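Local coordinates for PTS system, cellobiose-specific IIA component (Bacillus anthracis, PDB 3K1S), which probably relays phosphate from the phosphocarrier protein HPr to the IIB component during cellobiose uptake by the phosphotransferase system, at residues Q14-S19 with L78-D83; G20-F25 with M86-V91; S24-A29 with V46-A51. All coordinates share one frame; numbering follows the deposited sequence.

Contact 1 of 3, residues Q14-S19 with L78-D83; sequences QLILNS and LIHAQD. With MG (magnesium ion), chain M.
Ile-16 and Ala-81 mark the closest backbone approach, with CA atoms 5.3 Å apart, where helices 14-19 and 78-83 run side by side at 24° with their axes 8.5 Å apart. The contact is apolar, and Ala-81 is its centre. Its CB fits between two side chains of the other helix, 3.7 Å from Ile-16 CG1 and 4.0 Å from Leu-15 CB. The first torsion of Ile-16 (chi1 -65°) puts CG1 against Ala-81, and the extended second one (chi2 169°) carries CD1 on to His-80, where it approaches CD2 obliquely at 4.2 Å. Leu-15 reaches past the alanine on the other flank. Its CD1 packs on Gln-82 NE2 at 3.5 Å; the NE2 donates its hydrogen bond to Gln-59 OE1. On the same helix, Asp-83 OD1 binds magnesium at 2.1 Å. Asp-83 OD1 of both neighbouring subunits completes the protein ligands, a metal site at the trimer centre as in lactose-type IIA proteins. The contact thus joins helices 10-34 and 76-108. Helix 38-67 closes one flank, with Phe-58 on Leu-15 and Leu-62 on Gln-82, while Ile-79 packs against Ile-79 of the two other subunits.

Contact 2 of 3, residues G20-F25 with M86-V91; sequences GNARSF and MNAITV
The guanidinium of Arg-23 and the side-chain amide of Asn-87 lie almost in parallel planes, only 12° apart, with Asn-87 ND2 off the guanidinium edge, near its plane, and a water between them. The water sits at this edge, in the guanidinium plane. Arg-23 NE donates to it at 2.6 Å, and Asn-87 ND2 gives it a weak bond at 3.3 Å. The water therefore bridges two donors. This description holds for one of the two deposited conformers of Arg-23.

The aliphatic part of the arginine does the rest of the touching. CG stands anti to the backbone N (chi1 -175°), and the chain is extended from there to NE. It passes obliquely over Asn-87 and Val-91, with CD 4.0 Å from Asn-87 ND2 and CG 4.2 Å from Val-91 CG1. Asn-87 has a similar first torsion (chi1 -171°), which brings its amide up to the arginine.

Deeper in, the contact is made of small residues. Ala-22 CB and Ala-88 CB meet at 3.9 Å, and Ala-88 CB also lies 4.1 Å from Arg-23 N. Such short side chains let the nearly parallel helices come to 8.4 Å between axes. Ala-51 and Ile-52 of helix 38-67 also pack on Ala-22.

The polar ends have their main partners in another chain. Arg-23 NH2 forms a salt bridge with Glu-93 of the second subunit, and Asn-87 OD1 bonds to Thr-90 of that subunit. Thr-90 OG1 of this chain is hydrogen-bonded to Asn-87 OD1 and Arg-23 NH2 of the third subunit. The chemistry is thus divided. Alanine packing joins the helices within the subunit, while the polar edge ties one subunit to the next around the trimer.

Contact 3 of 3, residues S24-A29 with V46-A51; sequences SFAMEA and VKAKEA. With NA (sodium ion), chain K.
The backbone oxygen of Lys-47 meets two groups. Within its own helix Lys-47 O accepts the hydrogen bond of Ala-51 N at 3.0 Å, and from across the contact Phe-25 CD2 comes to 3.6 Å from the same Lys-47 O. The second approach is a packing contact of the ring, and no hydrogen bond crosses between the two segments.

Phe-25 is the main side chain here. Its CG lies anti to its carbonyl carbon (chi1 -80°), which lays the ring against helix 46-51. Lys-47 CB sits over one face, 3.6 Å from the ring centroid and 6° off the normal. This is a well-centred CH-pi contact. The lysine chain is extended beyond CG and crosses the ring, so that its CD reaches Phe-25 CE1 at 3.9 Å. From there the chain leads away and takes its amino group with it. At the ring edge, near its plane, Ala-51 CB lies 4.4 Å from Phe-25 CD2. The ring is therefore held against the helix by a lysine stem on one face and an alanine methyl at its rim.

Closer to the backbones the packing is by small groups. Phe-25 CB touches Ala-48 CB at 3.8 Å, and Ala-26 CB is 4.4 Å from that same Ala-48 CB. Ala-26 also meets Val-91 of helix 76-108, so it belongs to the shared interior. The sodium ion modelled beside Glu-50 OE1 is doubtful, because the distance is short for that metal and the glutamate has two conformers.

The axes are 8.1 Å apart and run antiparallel, at 168°. Helices 10-34 and 38-67 form the hairpin that opens an up-down-up three-helix bundle, consistent with the spectrin repeat-like fold of this all-alpha protein.

How the contacts relate
All three contacts share helix 10-34. Contacts 1 and 2 follow each other along its pairing with helix 76-108, their centres about 10 Å apart. Contact 3 joins it to helix 38-67, its centre about 7 Å from that of contact 2. There Ala-22 CB of contact 2 lies 3.8 Å from Ala-48 O of contact 3. Val-91 CG1 of contact 2 and Ala-26 CB of contact 3 are 4.1 Å apart. Contact 1 carries the magnesium ligand, and Asn-87 of contact 2 has its side chain about 9 Å from that ion. Contacts 1 and 2 both touch the second and third subunits and so line the trimer interface, while contact 3 lies mainly toward the outer flank of the bundle.

Contact 1 of 3, residues Q14-S19 with L78-D83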
# COMPACT_ATOMS: atom_id res chain seq x y z
N GLN A 14 0.27 -17.15 -8.87
CA GLN A 14 -0.33 -17.70 -7.66
C GLN A 14 -0.45 -16.62 -6.58
O GLN A 14 -1.45 -16.56 -5.87
CB GLN A 14 0.49 -18.88 -7.12
CG GLN A 14 0.58 -20.09 -8.05
CD GLN A 14 -0.63 -21.00 -7.99
OE1 GLN A 14 -1.78 -20.53 -8.04
NE2 GLN A 14 -0.39 -22.30 -7.87
N LEU A 15 0.59 -15.80 -6.46
CA LEU A 15 0.58 -14.70 -5.50
C LEU A 15 -0.51 -13.68 -5.83
O LEU A 15 -1.16 -13.15 -4.94
CB LEU A 15 1.94 -14.00 -5.45
CG LEU A 15 3.09 -14.68 -4.70
CD1 LEU A 15 4.37 -13.91 -4.94
CD2 LEU A 15 2.81 -14.79 -3.21
N ILE A 16 -0.69 -13.41 -7.12
CA ILE A 16 -1.66 -12.43 -7.58
C ILE A 16 -3.08 -12.96 -7.37
O ILE A 16 -3.96 -12.24 -6.89
CB ILE A 16 -1.38 -12.00 -9.06
CG1 ILE A 16 -0.03 -11.26 -9.14
CG2 ILE A 16 -2.51 -11.12 -9.62
CD1 ILE A 16 0.49 -11.01 -10.56
N LEU A 17 -3.29 -14.24 -7.69
CA LEU A 17 -4.59 -14.87 -7.47
C LEU A 17 -5.04 -14.76 -6.01
O LEU A 17 -6.12 -14.22 -5.73
CB LEU A 17 -4.55 -16.35 -7.90
CG LEU A 17 -5.83 -17.18 -7.76
CD1 LEU A 17 -6.94 -16.65 -8.64
CD2 LEU A 17 -5.54 -18.64 -8.10
N ASN A 18 -4.21 -15.26 -5.09
CA ASN A 18 -4.53 -15.32 -3.67
C ASN A 18 -4.58 -13.95 -3.00
O ASN A 18 -5.53 -13.63 -2.29
CB ASN A 18 -3.55 -16.25 -2.94
CG ASN A 18 -3.71 -17.71 -3.36
OD1 ASN A 18 -4.58 -18.42 -2.85
ND2 ASN A 18 -2.86 -18.16 -4.29
N SER A 19 -3.54 -13.14 -3.23
CA SER A 19 -3.52 -11.74 -2.77
C SER A 19 -4.71 -10.94 -3.29
O SER A 19 -5.30 -10.15 -2.55
CB SER A 19 -2.22 -11.05 -3.19
OG SER A 19 -1.09 -11.69 -2.63
N LEU A 78 6.70 -10.52 -11.31
CA LEU A 78 7.11 -10.86 -9.95
C LEU A 78 7.06 -9.65 -9.02
O LEU A 78 6.60 -9.76 -7.88
CB LEU A 78 8.49 -11.51 -9.94
CG LEU A 78 9.14 -11.84 -8.59
CD1 LEU A 78 8.29 -12.80 -7.77
CD2 LEU A 78 10.53 -12.41 -8.80
N ILE A 79 7.54 -8.50 -9.50
CA ILE A 79 7.52 -7.27 -8.72
C ILE A 79 6.08 -6.87 -8.44
O ILE A 79 5.73 -6.52 -7.31
CB ILE A 79 8.24 -6.11 -9.44
CG1 ILE A 79 9.73 -6.44 -9.62
CG2 ILE A 79 8.05 -4.80 -8.66
CD1 ILE A 79 10.45 -5.57 -10.64
N HIS A 80 5.25 -6.94 -9.48
CA HIS A 80 3.82 -6.67 -9.38
C HIS A 80 3.15 -7.62 -8.39
O HIS A 80 2.34 -7.20 -7.56
CB HIS A 80 3.19 -6.81 -10.77
CG HIS A 80 1.81 -6.25 -10.88
ND1 HIS A 80 1.51 -4.93 -10.61
CD2 HIS A 80 0.65 -6.83 -11.27
CE1 HIS A 80 0.22 -4.72 -10.82
NE2 HIS A 80 -0.32 -5.86 -11.22
N ALA A 81 3.50 -8.91 -8.47
CA ALA A 81 2.98 -9.93 -7.56
C ALA A 81 3.33 -9.60 -6.11
O ALA A 81 2.50 -9.71 -5.22
CB ALA A 81 3.52 -11.30 -7.94
N GLN A 82 4.57 -9.18 -5.88
CA GLN A 82 4.99 -8.78 -4.55
C GLN A 82 4.20 -7.57 -4.07
O GLN A 82 3.80 -7.50 -2.91
CB GLN A 82 6.49 -8.49 -4.52
CG GLN A 82 7.36 -9.73 -4.67
CD GLN A 82 7.32 -10.61 -3.43
OE1 GLN A 82 7.61 -10.16 -2.33
NE2 GLN A 82 6.95 -11.87 -3.62
N ASP A 83 3.97 -6.62 -4.98
CA ASP A 83 3.19 -5.42 -4.68
C ASP A 83 1.77 -5.80 -4.25
O ASP A 83 1.26 -5.31 -3.24
CB ASP A 83 3.14 -4.48 -5.90
CG ASP A 83 4.41 -3.66 -6.07
OD1 ASP A 83 5.08 -3.33 -5.07
OD2 ASP A 83 4.72 -3.30 -7.23
MG MG M . 7.10 -3.34 -4.59
O HOH W 1 7.11 -5.11 -5.05
O HOH W 2 7.36 -2.67 -6.63
O HOH W 3 9.06 -3.05 -3.89

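Contact 2 of 3, residues G20-F25 with M86-V91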
# COMPACT_ATOMS: atom_id res chain seq x y z
N GLY A 20 -5.04 -11.12 -4.57
CA GLY A 20 -6.18 -10.44 -5.18
C GLY A 20 -7.47 -10.82 -4.49
O GLY A 20 -8.29 -9.95 -4.17
N ASN A 21 -7.66 -12.11 -4.25
CA ASN A 21 -8.81 -12.60 -3.49
C ASN A 21 -8.83 -12.09 -2.05
O ASN A 21 -9.89 -11.80 -1.50
CB ASN A 21 -8.89 -14.13 -3.54
CG ASN A 21 -9.24 -14.66 -4.93
OD1 ASN A 21 -9.73 -13.92 -5.79
ND2 ASN A 21 -8.99 -15.94 -5.15
N ALA A 22 -7.65 -11.97 -1.44
CA ALA A 22 -7.54 -11.36 -0.11
C ALA A 22 -8.04 -9.92 -0.14
O ALA A 22 -8.89 -9.54 0.67
CB ALA A 22 -6.11 -11.42 0.40
N ARG A 23 -7.55 -9.12 -1.09
CA ARG A 23 -7.97 -7.76 -1.21
C ARG A 23 -9.48 -7.67 -1.48
O ARG A 23 -10.16 -6.90 -0.87
CB ARG A 23 -7.19 -7.07 -2.32
CG ARG A 23 -7.46 -5.62 -2.44
CD ARG A 23 -7.13 -5.08 -3.81
NE ARG A 23 -7.92 -3.88 -4.04
CZ ARG A 23 -9.09 -3.85 -4.68
NH1 ARG A 23 -9.59 -4.96 -5.19
NH2 ARG A 23 -9.75 -2.72 -4.81
N SER A 24 -9.97 -8.51 -2.36
CA SER A 24 -11.40 -8.58 -2.65
C SER A 24 -12.25 -8.89 -1.42
O SER A 24 -13.31 -8.28 -1.21
CB SER A 24 -11.67 -9.60 -3.76
OG SER A 24 -11.09 -9.16 -4.98
N PHE A 25 -11.80 -9.83 -0.59
CA PHE A 25 -12.54 -10.17 0.64
C PHE A 25 -12.58 -8.98 1.58
O PHE A 25 -13.62 -8.66 2.15
CB PHE A 25 -11.96 -11.40 1.34
CG PHE A 25 -12.38 -12.72 0.73
CD1 PHE A 25 -13.71 -13.00 0.46
CD2 PHE A 25 -11.43 -13.71 0.46
CE1 PHE A 25 -14.11 -14.22 -0.08
CE2 PHE A 25 -11.80 -14.94 -0.08
CZ PHE A 25 -13.15 -15.19 -0.35
N MSE A 86 1.75 -7.49 -0.60
CA MSE A 86 1.91 -6.45 0.40
C MSE A 86 0.72 -5.47 0.43
O MSE A 86 0.34 -4.99 1.51
CB MSE A 86 3.24 -5.70 0.21
CG MSE A 86 4.46 -6.55 0.55
SE MSE A 86 4.49 -7.14 2.43
CE MSE A 86 5.16 -5.48 3.23
N ASN A 87 0.14 -5.20 -0.73
CA ASN A 87 -1.07 -4.37 -0.82
C ASN A 87 -2.29 -4.99 -0.14
O ASN A 87 -3.03 -4.30 0.56
CB ASN A 87 -1.42 -4.04 -2.28
CG ASN A 87 -2.52 -3.01 -2.39
OD1 ASN A 87 -2.41 -1.92 -1.83
ND2 ASN A 87 -3.60 -3.36 -3.08
N ALA A 88 -2.49 -6.29 -0.36
CA ALA A 88 -3.59 -7.04 0.27
C ALA A 88 -3.49 -6.97 1.79
O ALA A 88 -4.49 -6.77 2.48
CB ALA A 88 -3.57 -8.49 -0.21
N ILE A 89 -2.28 -7.13 2.31
CA ILE A 89 -2.03 -7.04 3.74
C ILE A 89 -2.40 -5.64 4.26
O ILE A 89 -3.04 -5.51 5.30
CB ILE A 89 -0.54 -7.40 4.06
CG1 ILE A 89 -0.30 -8.90 3.81
CG2 ILE A 89 -0.18 -7.04 5.49
CD1 ILE A 89 1.19 -9.30 3.70
N THR A 90 -2.00 -4.61 3.52
CA THR A 90 -2.31 -3.23 3.92
C THR A 90 -3.81 -2.95 3.87
O THR A 90 -4.35 -2.36 4.80
CB THR A 90 -1.53 -2.21 3.06
OG1 THR A 90 -0.14 -2.31 3.37
CG2 THR A 90 -2.00 -0.78 3.35
N VAL A 91 -4.46 -3.39 2.80
CA VAL A 91 -5.90 -3.18 2.64
C VAL A 91 -6.71 -3.91 3.72
O VAL A 91 -7.64 -3.34 4.28
CB VAL A 91 -6.38 -3.58 1.22
CG1 VAL A 91 -7.89 -3.46 1.09
CG2 VAL A 91 -5.70 -2.70 0.17
O HOH W 4 -6.56 -1.88 -3.19

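Contact 3 of 3, residues S24-A29 with V46-A51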
# COMPACT_ATOMS: atom_id res chain seq x y z
N SER A 24 -9.97 -8.51 -2.36
CA SER A 24 -11.40 -8.58 -2.65
C SER A 24 -12.25 -8.89 -1.42
O SER A 24 -13.31 -8.28 -1.21
CB SER A 24 -11.67 -9.60 -3.76
OG SER A 24 -11.09 -9.16 -4.98
N PHE A 25 -11.80 -9.83 -0.59
CA PHE A 25 -12.54 -10.17 0.64
C PHE A 25 -12.58 -8.98 1.58
O PHE A 25 -13.62 -8.66 2.15
CB PHE A 25 -11.96 -11.40 1.34
CG PHE A 25 -12.38 -12.72 0.73
CD1 PHE A 25 -13.71 -13.00 0.46
CD2 PHE A 25 -11.43 -13.71 0.46
CE1 PHE A 25 -14.11 -14.22 -0.08
CE2 PHE A 25 -11.80 -14.94 -0.08
CZ PHE A 25 -13.15 -15.19 -0.35
N ALA A 26 -11.43 -8.32 1.74
CA ALA A 26 -11.34 -7.15 2.61
C ALA A 26 -12.28 -6.03 2.16
O ALA A 26 -12.97 -5.44 2.99
CB ALA A 26 -9.89 -6.66 2.71
N MSE A 27 -12.31 -5.73 0.86
CA MSE A 27 -13.19 -4.68 0.35
C MSE A 27 -14.67 -5.08 0.45
O MSE A 27 -15.52 -4.25 0.76
CB MSE A 27 -12.82 -4.29 -1.09
CG MSE A 27 -11.45 -3.63 -1.24
SE MSE A 27 -11.10 -2.07 -0.08
CE MSE A 27 -12.56 -0.89 -0.68
N GLU A 28 -14.96 -6.36 0.18
CA GLU A 28 -16.32 -6.88 0.35
C GLU A 28 -16.78 -6.70 1.79
O GLU A 28 -17.91 -6.28 2.04
CB GLU A 28 -16.40 -8.35 -0.10
CG GLU A 28 -16.25 -8.51 -1.64
CD GLU A 28 -15.66 -9.86 -2.08
OE1 GLU A 28 -15.40 -10.75 -1.24
OE2 GLU A 28 -15.45 -10.02 -3.30
N ALA A 29 -15.87 -6.97 2.73
CA ALA A 29 -16.13 -6.78 4.16
C ALA A 29 -16.35 -5.31 4.50
O ALA A 29 -17.26 -4.97 5.27
CB ALA A 29 -14.98 -7.35 4.99
N VAL A 46 -12.33 -12.81 7.96
CA VAL A 46 -11.75 -14.13 8.22
C VAL A 46 -11.24 -14.74 6.91
O VAL A 46 -10.14 -15.29 6.86
CB VAL A 46 -12.77 -15.09 8.89
CG1 VAL A 46 -12.28 -16.54 8.83
CG2 VAL A 46 -13.04 -14.67 10.34
N LYS A 47 -12.03 -14.61 5.85
CA LYS A 47 -11.65 -15.16 4.55
C LYS A 47 -10.49 -14.39 3.95
O LYS A 47 -9.62 -14.97 3.30
CB LYS A 47 -12.85 -15.19 3.61
CG LYS A 47 -13.85 -16.28 3.96
CD LYS A 47 -15.12 -16.14 3.15
CE LYS A 47 -16.20 -17.08 3.66
NZ LYS A 47 -17.35 -17.09 2.71
N ALA A 48 -10.47 -13.08 4.17
CA ALA A 48 -9.35 -12.25 3.77
C ALA A 48 -8.07 -12.82 4.38
O ALA A 48 -7.11 -13.10 3.66
CB ALA A 48 -9.56 -10.81 4.21
N LYS A 49 -8.09 -13.02 5.70
CA LYS A 49 -6.94 -13.55 6.42
C LYS A 49 -6.48 -14.88 5.84
O LYS A 49 -5.28 -15.08 5.61
CB LYS A 49 -7.27 -13.70 7.92
CG LYS A 49 -6.15 -14.31 8.77
CD LYS A 49 -4.75 -13.80 8.39
CE LYS A 49 -4.49 -12.37 8.86
NZ LYS A 49 -3.18 -11.86 8.36
N GLU A 50 -7.43 -15.78 5.61
CA GLU A 50 -7.14 -17.09 5.05
C GLU A 50 -6.43 -16.99 3.70
O GLU A 50 -5.49 -17.74 3.43
CB GLU A 50 -8.42 -17.92 4.92
CG GLU A 50 -8.98 -18.40 6.24
CD GLU A 50 -8.03 -19.32 6.96
OE1 GLU A 50 -7.07 -19.80 6.32
OE2 GLU A 50 -8.23 -19.56 8.17
N ALA A 51 -6.88 -16.05 2.87
CA ALA A 51 -6.31 -15.86 1.53
C ALA A 51 -4.88 -15.31 1.59
O ALA A 51 -4.03 -15.70 0.78
CB ALA A 51 -7.21 -14.94 0.69
NA NA K . -5.28 -20.45 6.32